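Local coordinates for protein monalysin (Pseudomonas entomophila, PDB 4MKQ) that forms pores in host cell membranes as an aerolysin-like beta-barrel toxin, contributing to damage of the Drosophila intestine, at residues V55-Q60 with Y74-V79. Residues are numbered along the deposited sequence; the frame is centred on the assembly and turned at random.
Sequences VFAYLQ and YQVVLV
The ring of Tyr58 runs alongside Val77, whose CB sits over one face in a CH-pi contact, 3.9 Å from the ring centroid, while Val79 CG2 meets the ring edge in plane, 3.6 Å from CE1. A chi1 of 69°, with CG between backbone N and carbonyl carbon, swings the flat ring back over the partner strand, where the Val77 methine fills its face and a Val79 methyl its edge. Val77 CG2 also packs against Gln60 CB at 3.5 Å, so the aliphatic part of the glutamine extends this surface. Turned to the other side of the sheet, Leu59 crosses Tyr74 at about a right angle and lays CD1 over one ring face, 4.2 Å from the centroid, a second CH-pi contact. Small Ala57 touches Leu78 CD1 on that same side.

Between these two layers, the antiparallel ladder pairs Tyr58 with Val77 and Gln60 with Gln75 through two hydrogen bonds each; that from Val77 N to Tyr58 O is nearly straight (175°). At the far end Val55 and Phe56 both face Val79, a classic beta bulge: Val79 O takes a bond of 2.8 Å from Val55 N and a weak one from Phe56 N.

The two strands form a beta hairpin between strands 29-43 and 106-124, in the aerolysin-like body of a toxin form deleted of its membrane-spanning segment. Apolar surfaces suit the parts under helices: Tyr58 and Val79 beneath helix 134-144, Ala57, Leu59 and Val76 beneath helix 13-20. Polar Gln75 and partly exposed Gln60 end the Tyr58 face.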
loop_
_atom_site.group_PDB
_atom_site.type_symbol
_atom_site.label_atom_id
_atom_site.label_comp_id
_atom_site.label_asym_id
_atom_site.label_seq_id
_atom_site.Cartn_x
_atom_site.Cartn_y
_atom_site.Cartn_z
ATOM N N VAL A 55 -18.291 16.288 2.972
ATOM C CA VAL A 55 -19.579 16.685 2.391
ATOM C C VAL A 55 -20.302 15.548 1.692
ATOM O O VAL A 55 -21.534 15.561 1.622
ATOM C CB VAL A 55 -19.438 17.922 1.461
ATOM C CG1 VAL A 55 -19.139 19.169 2.271
ATOM C CG2 VAL A 55 -18.375 17.710 0.379
ATOM N N PHE A 56 -19.541 14.596 1.144
ATOM C CA PHE A 56 -20.070 13.480 0.369
ATOM C C PHE A 56 -19.132 12.285 0.458
ATOM O O PHE A 56 -17.969 12.433 0.823
ATOM C CB PHE A 56 -20.242 13.926 -1.104
ATOM C CG PHE A 56 -21.170 13.076 -1.942
ATOM C CD1 PHE A 56 -22.549 13.241 -1.866
ATOM C CD2 PHE A 56 -20.663 12.135 -2.831
ATOM C CE1 PHE A 56 -23.403 12.444 -2.627
ATOM C CE2 PHE A 56 -21.520 11.343 -3.599
ATOM C CZ PHE A 56 -22.882 11.498 -3.487
ATOM N N ALA A 57 -19.645 11.096 0.150
ATOM C CA ALA A 57 -18.882 9.854 0.129
ATOM C C ALA A 57 -19.443 8.970 -0.969
ATOM O O ALA A 57 -20.665 8.893 -1.121
ATOM C CB ALA A 57 -18.966 9.153 1.472
ATOM N N TYR A 58 -18.563 8.339 -1.765
ATOM C CA TYR A 58 -19.011 7.484 -2.862
ATOM C C TYR A 58 -18.172 6.219 -3.032
ATOM O O TYR A 58 -17.008 6.195 -2.627
ATOM C CB TYR A 58 -19.118 8.277 -4.185
ATOM C CG TYR A 58 -17.806 8.736 -4.788
ATOM C CD1 TYR A 58 -17.228 9.944 -4.411
ATOM C CD2 TYR A 58 -17.192 8.009 -5.805
ATOM C CE1 TYR A 58 -16.042 10.392 -4.993
ATOM C CE2 TYR A 58 -16.004 8.444 -6.389
ATOM C CZ TYR A 58 -15.433 9.638 -5.981
ATOM O OH TYR A 58 -14.262 10.072 -6.555
ATOM N N LEU A 59 -18.775 5.168 -3.630
ATOM C CA LEU A 59 -18.091 3.905 -3.905
ATOM C C LEU A 59 -17.192 4.002 -5.129
ATOM O O LEU A 59 -17.574 4.608 -6.132
ATOM C CB LEU A 59 -19.069 2.729 -4.059
ATOM C CG LEU A 59 -19.561 2.027 -2.785
ATOM C CD1 LEU A 59 -20.210 0.725 -3.130
ATOM C CD2 LEU A 59 -18.438 1.749 -1.804
ATOM N N GLN A 60 -16.000 3.398 -5.044
ATOM C CA GLN A 60 -15.003 3.382 -6.116
ATOM C C GLN A 60 -14.574 1.951 -6.437
ATOM O O GLN A 60 -14.358 1.157 -5.520
ATOM C CB GLN A 60 -13.781 4.207 -5.691
ATOM C CG GLN A 60 -12.790 4.507 -6.808
ATOM C CD GLN A 60 -11.518 5.117 -6.279
ATOM O OE1 GLN A 60 -10.732 4.476 -5.571
ATOM N NE2 GLN A 60 -11.284 6.375 -6.617
ATOM N N TYR A 74 -15.105 -3.007 -3.940
ATOM C CA TYR A 74 -15.400 -1.583 -3.779
ATOM C C TYR A 74 -14.654 -0.980 -2.600
ATOM O O TYR A 74 -14.328 -1.685 -1.649
ATOM C CB TYR A 74 -16.906 -1.355 -3.591
ATOM C CG TYR A 74 -17.733 -1.611 -4.828
ATOM C CD1 TYR A 74 -17.817 -0.663 -5.841
ATOM C CD2 TYR A 74 -18.492 -2.771 -4.953
ATOM C CE1 TYR A 74 -18.623 -0.869 -6.958
ATOM C CE2 TYR A 74 -19.294 -2.992 -6.071
ATOM C CZ TYR A 74 -19.348 -2.043 -7.076
ATOM O OH TYR A 74 -20.121 -2.264 -8.189
ATOM N N GLN A 75 -14.428 0.336 -2.662
ATOM C CA GLN A 75 -13.743 1.168 -1.666
ATOM C C GLN A 75 -14.574 2.436 -1.485
ATOM O O GLN A 75 -15.340 2.782 -2.385
ATOM C CB GLN A 75 -12.381 1.587 -2.236
ATOM C CG GLN A 75 -11.196 1.410 -1.309
ATOM C CD GLN A 75 -9.891 1.384 -2.074
ATOM O OE1 GLN A 75 -9.786 1.854 -3.219
ATOM N NE2 GLN A 75 -8.856 0.846 -1.445
ATOM N N VAL A 76 -14.386 3.160 -0.369
ATOM C CA VAL A 76 -15.091 4.422 -0.125
ATOM C C VAL A 76 -14.158 5.606 -0.368
ATOM O O VAL A 76 -13.055 5.648 0.178
ATOM C CB VAL A 76 -15.772 4.483 1.278
ATOM C CG1 VAL A 76 -16.245 5.897 1.623
ATOM C CG2 VAL A 76 -16.935 3.508 1.364
ATOM N N VAL A 77 -14.611 6.563 -1.184
ATOM C CA VAL A 77 -13.894 7.812 -1.428
ATOM C C VAL A 77 -14.638 8.881 -0.625
ATOM O O VAL A 77 -15.827 9.107 -0.858
ATOM C CB VAL A 77 -13.772 8.188 -2.924
ATOM C CG1 VAL A 77 -12.941 9.450 -3.099
ATOM C CG2 VAL A 77 -13.165 7.054 -3.727
ATOM N N LEU A 78 -13.959 9.480 0.359
ATOM C CA LEU A 78 -14.524 10.525 1.203
ATOM C C LEU A 78 -14.198 11.887 0.605
ATOM O O LEU A 78 -13.030 12.221 0.403
ATOM C CB LEU A 78 -14.021 10.386 2.652
ATOM C CG LEU A 78 -14.698 11.240 3.743
ATOM C CD1 LEU A 78 -16.218 11.062 3.757
ATOM C CD2 LEU A 78 -14.144 10.891 5.108
ATOM N N VAL A 79 -15.248 12.641 0.263
ATOM C CA VAL A 79 -15.150 13.956 -0.368
ATOM C C VAL A 79 -15.254 15.063 0.680
ATOM O O VAL A 79 -16.223 15.119 1.445
ATOM C CB VAL A 79 -16.180 14.130 -1.521
ATOM C CG1 VAL A 79 -15.950 15.429 -2.286
ATOM C CG2 VAL A 79 -16.148 12.941 -2.475
#